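Local coordinates for antifreeze protein (Marinomonas primoryensis, PDB 3P4G) that binds to ice through anchored clathrate waters, as a hyperactive antifreeze protein built on a calcium-dependent right-handed beta-helix, at residues Met79-Asp84 with Ala98-Asp103; Ala117-Asp122 with Ala136-Asp141. All coordinates share one frame; numbering follows the deposited sequence. Where two conformers were deposited one is given.

How the interactions relate
Interactions 1 and 2 illustrate how one calcium-binding turn is repeated along a beta-helix. They lie in series on the same flank, with centres about 10 Å apart, and share a calcium ion: 98-103 holds it from one side and 117-122 from the other. The loops also meet directly, since Asn102 OD1 probably accepts a hydrogen bond from Asn121 N, and Asp103 N probably donates one to Asp122 OD1. Each contact pairs buried aspartates and backbone carbonyls at the metals with threonines and asparagines at the surface. Their chemistry diverges in two places: interaction 2 gains an amide-amide bond between Asn140 and Asn121, and where the other three loops carry glycine, 136-141 has Asp139, whose carboxylate, in one conformer, reaches a magnesium ion.

Interaction 1 of 2, residues Met79-Asp84 with Ala98-Asp103; sequences MGTGND and AGTGND. With CA (calcium ion), chain G; CA (calcium ion), chain H; CA (calcium ion), chain F.
Asp103 reaches across with its carboxylate to the backbone of Asp84, where Asp103 OD1 accepts a hydrogen bond from Asp84 N at 2.9 Å. The donor arrives on the anti side, 21° out of the carboxylate plane, while Asp103 OD1 also binds the calcium between the two loops at 2.4 Å. Asp103 OD2 reaches the next calcium, and Asp84 likewise bridges two ions, so each aspartate belongs to two successive sites. The central ion is gripped by six oxygens, among them the carbonyls of Gly80, Gly82, Ala98 and Thr100; the metal reconciles close neighbours such as Gly82 O and Thr100 O, 2.9 Å apart. At its present backbone angles Gly101 leaves no room for a CB, which would strike Gly82 O. Farther out, Asn83 OD1 accepts from Asn102 N at 2.8 Å, nearly straight at 166°. Thr81 and Thr100 stand side by side, pointing the same way; OG1 sits between the backbone N and the carbonyl carbon (chi1 70°), which brings Thr100 OG1 to 3.4 Å from Thr81 CG2, and it shares a water with Gly82 N. Such outward threonines and asparagines are consistent with an ice-binding face. The loops join strands 77-78 and 96-97 to 85-88 and 104-107 respectively, in adjacent coils of the beta-helix.

Interaction 2 of 2, residues Ala117-Asp122 with Ala136-Asp141; sequences AGTGND and AGTDND. With CA (calcium ion), chain I; CA (calcium ion), chain H; CA (calcium ion), chain J; MG (magnesium ion), chain R.
Residues 117-122 and 136-141 run parallel and in step, with Ala117 CA 4.8 Å from Ala136 CA and the Asn121-Asn140 pair similarly spaced. Six oxygens, three from each loop, enclose the calcium between them; Asp122 OD2 and Asp141 OD1 are the carboxylate ligands, and Asp122 N donates to the anti lone pair of Asp141 OD1 at 2.9 Å. Asn121 CG lies anti to the carbonyl carbon (chi1 -58°), which sends OD1 over to Asn140. There Asn121 OD1 is held twice, by Asn140 N and by Asn140 ND2, each at 2.8 Å. The two amides lie alongside one another with planes 13° apart, placing the ND2 bond close to the amide plane of Asn140. With an alanine here in place of Asn121, both of these donors would probably lose their shared acceptor and the amide of Asn140 would be freer to turn. Asp139 replaces the glycine of the other loop and keeps a positive phi (66°); a magnesium contact through its OD2 belongs to one of two conformers and is doubtful. Thr138 OG1 packs 3.1 Å from Thr119 CA, continuing the outward threonine row. Each loop turns the chain from one strand to the next within a coil, from 115-116 to 123-126 and from 134-135 to 142-145, with calcium ions stacked between successive turns.

Interaction 1 of 2, residues Met79-Asp84 with Ala98-Asp103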
ATOM      1  N   MET A  79      20.678  12.392   3.702  1.00  8.65           N
ATOM      2  CA  MET A  79      21.198  12.557   2.317  1.00  9.37           C
ATOM      3  C   MET A  79      21.152  14.055   1.970  1.00  8.47           C
ATOM      4  O   MET A  79      21.821  14.518   1.029  1.00  8.52           O
ATOM      5  CB  MET A  79      20.401  11.725   1.313  1.00  8.86           C
ATOM      6  CG  MET A  79      20.437  10.209   1.620  1.00  7.95           C
ATOM      7  SD  MET A  79      22.123   9.493   1.622  1.00 11.35           S
ATOM      8  CE  MET A  79      22.614   9.560  -0.117  1.00 12.00           C
ATOM      9  N   GLY A  80      20.396  14.795   2.769  1.00  7.72           N
ATOM     10  CA  GLY A  80      20.290  16.270   2.665  1.00  9.09           C
ATOM     11  C   GLY A  80      19.512  16.744   1.459  1.00  8.69           C
ATOM     12  O   GLY A  80      18.800  15.968   0.757  1.00  8.14           O
ATOM     13  N   THR A  81      19.597  18.048   1.241  1.00  8.94           N
ATOM     14  CA  THR A  81      19.056  18.640   0.022  1.00  8.37           C
ATOM     15  C   THR A  81      19.758  17.994  -1.174  1.00  9.30           C
ATOM     16  O   THR A  81      20.861  17.432  -1.057  1.00  8.84           O
ATOM     17  CB  THR A  81      19.213  20.187  -0.034  1.00  8.70           C
ATOM     18  OG1 THR A  81      20.598  20.580  -0.041  1.00  9.11           O
ATOM     19  CG2 THR A  81      18.443  20.845   1.166  1.00 10.49           C
ATOM     20  N   GLY A  82      19.115  18.043  -2.322  1.00  9.38           N
ATOM     21  CA  GLY A  82      19.743  17.429  -3.497  1.00  9.69           C
ATOM     22  C   GLY A  82      19.044  16.165  -3.940  1.00  8.89           C
ATOM     23  O   GLY A  82      18.260  15.576  -3.181  1.00  7.29           O
ATOM     24  N   ASN A  83      19.355  15.756  -5.171  1.00  8.27           N
ATOM     25  CA  ASN A  83      18.856  14.484  -5.733  1.00  8.52           C
ATOM     26  C   ASN A  83      19.898  13.390  -5.382  1.00  8.44           C
ATOM     27  O   ASN A  83      20.919  13.240  -6.084  1.00  9.39           O
ATOM     28  CB  ASN A  83      18.753  14.604  -7.269  1.00  8.60           C
ATOM     29  CG  ASN A  83      17.758  15.667  -7.729  1.00  9.80           C
ATOM     30  OD1 ASN A  83      16.747  15.979  -7.067  1.00  8.92           O
ATOM     31  ND2 ASN A  83      18.046  16.241  -8.893  1.00 13.09           N
ATOM     32  N   ASP A  84      19.676  12.683  -4.273  1.00  7.61           N
ATOM     33  CA  ASP A  84      20.701  11.798  -3.662  1.00  8.27           C
ATOM     34  C   ASP A  84      20.441  10.338  -3.933  1.00  9.24           C
ATOM     35  O   ASP A  84      19.280   9.952  -4.147  1.00  9.15           O
ATOM     36  CB  ASP A  84      20.764  12.047  -2.165  1.00 10.36           C
ATOM     37  CG  ASP A  84      21.028  13.519  -1.832  1.00  9.99           C
ATOM     38  OD1 ASP A  84      22.142  14.060  -2.116  1.00  9.19           O
ATOM     39  OD2 ASP A  84      20.119  14.183  -1.299  1.00  8.32           O
ATOM     40  N   ALA A  98      16.063  11.145   3.420  1.00  7.89           N
ATOM     41  CA  ALA A  98      16.581  11.464   2.082  1.00  9.14           C
ATOM     42  C   ALA A  98      16.477  12.977   1.781  1.00  8.89           C
ATOM     43  O   ALA A  98      17.106  13.472   0.842  1.00  9.03           O
ATOM     44  CB  ALA A  98      15.856  10.621   0.999  1.00  7.73           C
ATOM     45  N   GLY A  99      15.769  13.715   2.608  1.00  8.80           N
ATOM     46  CA  GLY A  99      15.582  15.151   2.437  1.00  9.13           C
ATOM     47  C   GLY A  99      14.801  15.597   1.214  1.00  9.32           C
ATOM     48  O   GLY A  99      14.146  14.806   0.490  1.00  7.93           O
ATOM     49  N   THR A 100      14.858  16.883   0.988  1.00  9.36           N
ATOM     50  CA  THR A 100      14.323  17.431  -0.255  1.00  9.55           C
ATOM     51  C   THR A 100      15.076  16.838  -1.468  1.00  9.15           C
ATOM     52  O   THR A 100      16.146  16.219  -1.327  1.00  8.64           O
ATOM     53  CB  THR A 100      14.386  18.969  -0.289  1.00  9.30           C
ATOM     54  OG1 THR A 100      15.753  19.405  -0.396  1.00  9.30           O
ATOM     55  CG2 THR A 100      13.761  19.599   0.964  1.00 10.33           C
ATOM     56  N   GLY A 101      14.481  16.978  -2.649  1.00  8.86           N
ATOM     57  CA  GLY A 101      15.098  16.458  -3.868  1.00  9.99           C
ATOM     58  C   GLY A 101      14.457  15.129  -4.279  1.00  8.47           C
ATOM     59  O   GLY A 101      13.773  14.477  -3.487  1.00  7.76           O
ATOM     60  N   ASN A 102      14.747  14.710  -5.497  1.00  8.90           N
ATOM     61  CA  ASN A 102      14.234  13.453  -6.078  1.00  9.34           C
ATOM     62  C   ASN A 102      15.258  12.371  -5.781  1.00  8.33           C
ATOM     63  O   ASN A 102      16.273  12.250  -6.474  1.00  8.27           O
ATOM     64  CB  ASN A 102      14.075  13.570  -7.569  1.00  8.18           C
ATOM     65  CG  ASN A 102      13.152  14.711  -7.971  1.00 10.66           C
ATOM     66  OD1 ASN A 102      12.096  14.911  -7.366  1.00 10.86           O
ATOM     67  ND2 ASN A 102      13.528  15.445  -9.013  1.00 11.93           N
ATOM     68  N   ASP A 103      15.029  11.693  -4.668  1.00  6.91           N
ATOM     69  CA  ASP A 103      16.032  10.764  -4.076  1.00  6.55           C
ATOM     70  C   ASP A 103      15.754   9.286  -4.422  1.00  8.64           C
ATOM     71  O   ASP A 103      14.575   8.861  -4.566  1.00  9.11           O
ATOM     72  CB  ASP A 103      16.013  10.931  -2.561  1.00  7.88           C
ATOM     73  CG  ASP A 103      16.379  12.324  -2.129  1.00  6.34           C
ATOM     74  OD1 ASP A 103      17.526  12.767  -2.353  1.00  7.59           O
ATOM     75  OD2 ASP A 103      15.520  13.049  -1.567  1.00  8.24           O
TER
HETATM   76 CA    CA G 403      17.851  14.695  -1.027  1.00  3.40          CA
HETATM   77 CA    CA H 404      13.226  13.552  -1.362  1.00  3.86          CA
HETATM   78 CA    CA F 402      22.524  15.877  -0.734  1.00  3.35          CA
HETATM   79  O   HOH W   1      16.812  19.487  -2.994  1.00  8.19           O

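Interaction 2 of 2, residues Ala117-Asp122 with Ala136-Asp141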
ATOM      1  N   ALA A 117      11.511   9.818   2.941  1.00  7.85           N
ATOM      2  CA  ALA A 117      12.063  10.135   1.626  1.00  6.51           C
ATOM      3  C   ALA A 117      11.939  11.619   1.325  1.00  7.53           C
ATOM      4  O   ALA A 117      12.628  12.126   0.419  1.00  7.79           O
ATOM      5  CB  ALA A 117      11.422   9.270   0.519  1.00  6.26           C
ATOM      6  N   GLY A 118      11.093  12.304   2.093  1.00  6.86           N
ATOM      7  CA  GLY A 118      10.896  13.763   2.041  1.00  7.78           C
ATOM      8  C   GLY A 118      10.150  14.250   0.812  1.00  7.97           C
ATOM      9  O   GLY A 118       9.527  13.473   0.067  1.00  7.98           O
ATOM     10  N   THR A 119      10.200  15.556   0.621  1.00  7.10           N
ATOM     11  CA  THR A 119       9.659  16.183  -0.588  1.00  7.52           C
ATOM     12  C   THR A 119      10.462  15.623  -1.800  1.00  7.16           C
ATOM     13  O   THR A 119      11.476  14.909  -1.660  1.00  8.25           O
ATOM     14  CB  THR A 119       9.782  17.707  -0.557  1.00  7.63           C
ATOM     15  OG1 THR A 119      11.162  18.057  -0.693  1.00  8.67           O
ATOM     16  CG2 THR A 119       9.195  18.306   0.805  1.00  7.30           C
ATOM     17  N   GLY A 120       9.921  15.847  -2.990  1.00  8.32           N
ATOM     18  CA  GLY A 120      10.532  15.299  -4.204  1.00  8.01           C
ATOM     19  C   GLY A 120       9.910  13.968  -4.594  1.00  8.14           C
ATOM     20  O   GLY A 120       9.225  13.296  -3.775  1.00  7.43           O
ATOM     21  N   ASN A 121      10.215  13.563  -5.819  1.00  7.51           N
ATOM     22  CA  ASN A 121       9.680  12.333  -6.429  1.00  6.40           C
ATOM     23  C   ASN A 121      10.719  11.241  -6.146  1.00  7.25           C
ATOM     24  O   ASN A 121      11.725  11.120  -6.850  1.00  9.29           O
ATOM     25  CB  ASN A 121       9.476  12.517  -7.929  1.00  6.89           C
ATOM     26  CG  ASN A 121       8.545  13.680  -8.219  1.00 10.78           C
ATOM     27  OD1 ASN A 121       7.344  13.605  -7.971  1.00  8.98           O
ATOM     28  ND2 ASN A 121       9.106  14.766  -8.717  1.00 12.18           N
ATOM     29  N   ASP A 122      10.476  10.535  -5.059  1.00  6.31           N
ATOM     30  CA  ASP A 122      11.506   9.613  -4.529  1.00  6.96           C
ATOM     31  C   ASP A 122      11.241   8.169  -4.936  1.00  8.33           C
ATOM     32  O   ASP A 122      10.091   7.766  -5.060  1.00  8.35           O
ATOM     33  CB  ASP A 122      11.544   9.669  -3.025  1.00  7.91           C
ATOM     34  CG  ASP A 122      11.770  11.118  -2.507  1.00  7.46           C
ATOM     35  OD1 ASP A 122      12.867  11.697  -2.731  1.00  8.51           O
ATOM     36  OD2 ASP A 122      10.862  11.698  -1.907  1.00  7.69           O
ATOM     37  N   ALA A 136       6.863   8.539   2.584  1.00  8.28           N
ATOM     38  CA  ALA A 136       7.444   8.873   1.265  1.00  7.02           C
ATOM     39  C   ALA A 136       7.330  10.366   1.002  1.00  6.66           C
ATOM     40  O   ALA A 136       7.951  10.911   0.063  1.00  7.68           O
ATOM     41  CB  ALA A 136       6.749   8.074   0.148  1.00  7.29           C
ATOM     42  N   GLY A 137       6.526  11.062   1.825  1.00  7.59           N
ATOM     43  CA  GLY A 137       6.408  12.513   1.743  1.00  8.04           C
ATOM     44  C   GLY A 137       5.657  13.042   0.520  1.00  8.81           C
ATOM     45  O   GLY A 137       4.973  12.276  -0.233  1.00  7.20           O
ATOM     46  N   THR A 138       5.794  14.338   0.294  1.00  8.69           N
ATOM     47  CA  THR A 138       5.143  14.998  -0.852  1.00  7.67           C
ATOM     48  C   THR A 138       5.692  14.455  -2.179  1.00  7.26           C
ATOM     49  O   THR A 138       6.676  13.681  -2.178  1.00  6.88           O
ATOM     50  CB  THR A 138       5.273  16.532  -0.798  1.00  8.40           C
ATOM     51  OG1 THR A 138       6.645  16.917  -1.001  1.00  8.27           O
ATOM     52  CG2 THR A 138       4.785  17.090   0.579  1.00  6.87           C
ATOM     53  N   ASP A 139       5.034  14.862  -3.272  1.00  6.17           N
ATOM     54  CA  ASP A 139       5.383  14.448  -4.652  0.50  6.89           C
ATOM     55  C   ASP A 139       5.153  12.935  -4.908  1.00  6.25           C
ATOM     56  O   ASP A 139       4.621  12.193  -4.055  1.00  5.64           O
ATOM     57  CB  ASP A 139       6.829  14.870  -5.024  0.50  6.15           C
ATOM     58  CG  ASP A 139       6.893  16.146  -5.855  0.50  6.77           C
ATOM     59  OD1 ASP A 139       5.820  16.784  -6.102  0.50  6.05           O
ATOM     60  OD2 ASP A 139       8.046  16.529  -6.264  0.50  6.17           O
ATOM     61  N   ASN A 140       5.588  12.479  -6.069  1.00  6.87           N
ATOM     62  CA  ASN A 140       5.077  11.214  -6.622  1.00  7.17           C
ATOM     63  C   ASN A 140       6.115  10.127  -6.458  1.00  7.28           C
ATOM     64  O   ASN A 140       7.107  10.088  -7.178  1.00  6.22           O
ATOM     65  CB  ASN A 140       4.738  11.473  -8.070  1.00  5.87           C
ATOM     66  CG  ASN A 140       3.887  12.768  -8.225  1.00 10.85           C
ATOM     67  OD1 ASN A 140       2.677  12.724  -8.086  1.00 10.29           O
ATOM     68  ND2 ASN A 140       4.546  13.904  -8.401  1.00  9.54           N
ATOM     69  N   ASP A 141       5.899   9.323  -5.427  1.00  6.35           N
ATOM     70  CA  ASP A 141       6.914   8.379  -4.956  1.00  5.34           C
ATOM     71  C   ASP A 141       6.646   6.940  -5.362  1.00  7.20           C
ATOM     72  O   ASP A 141       5.484   6.486  -5.430  1.00  6.89           O
ATOM     73  CB  ASP A 141       7.006   8.458  -3.450  1.00  6.47           C
ATOM     74  CG  ASP A 141       7.224   9.908  -2.967  1.00  5.69           C
ATOM     75  OD1 ASP A 141       8.325  10.496  -3.185  1.00  6.10           O
ATOM     76  OD2 ASP A 141       6.335  10.430  -2.269  1.00  7.40           O
TER
HETATM   77 CA    CA I 405       8.584  12.268  -1.766  1.00  4.17          CA
HETATM   78 CA    CA H 404      13.226  13.552  -1.362  1.00  3.86          CA
HETATM   79 CA    CA J 406       4.111  11.034  -2.070  1.00  4.27          CA
HETATM   80 MG    MG R 324       8.671  18.438  -6.579  1.00 13.93          MG
HETATM   81  O   HOH W   2       6.925  18.417  -7.794  1.00 14.14           O
HETATM   82  O   HOH W   3       9.743  17.775  -8.170  1.00 18.96           O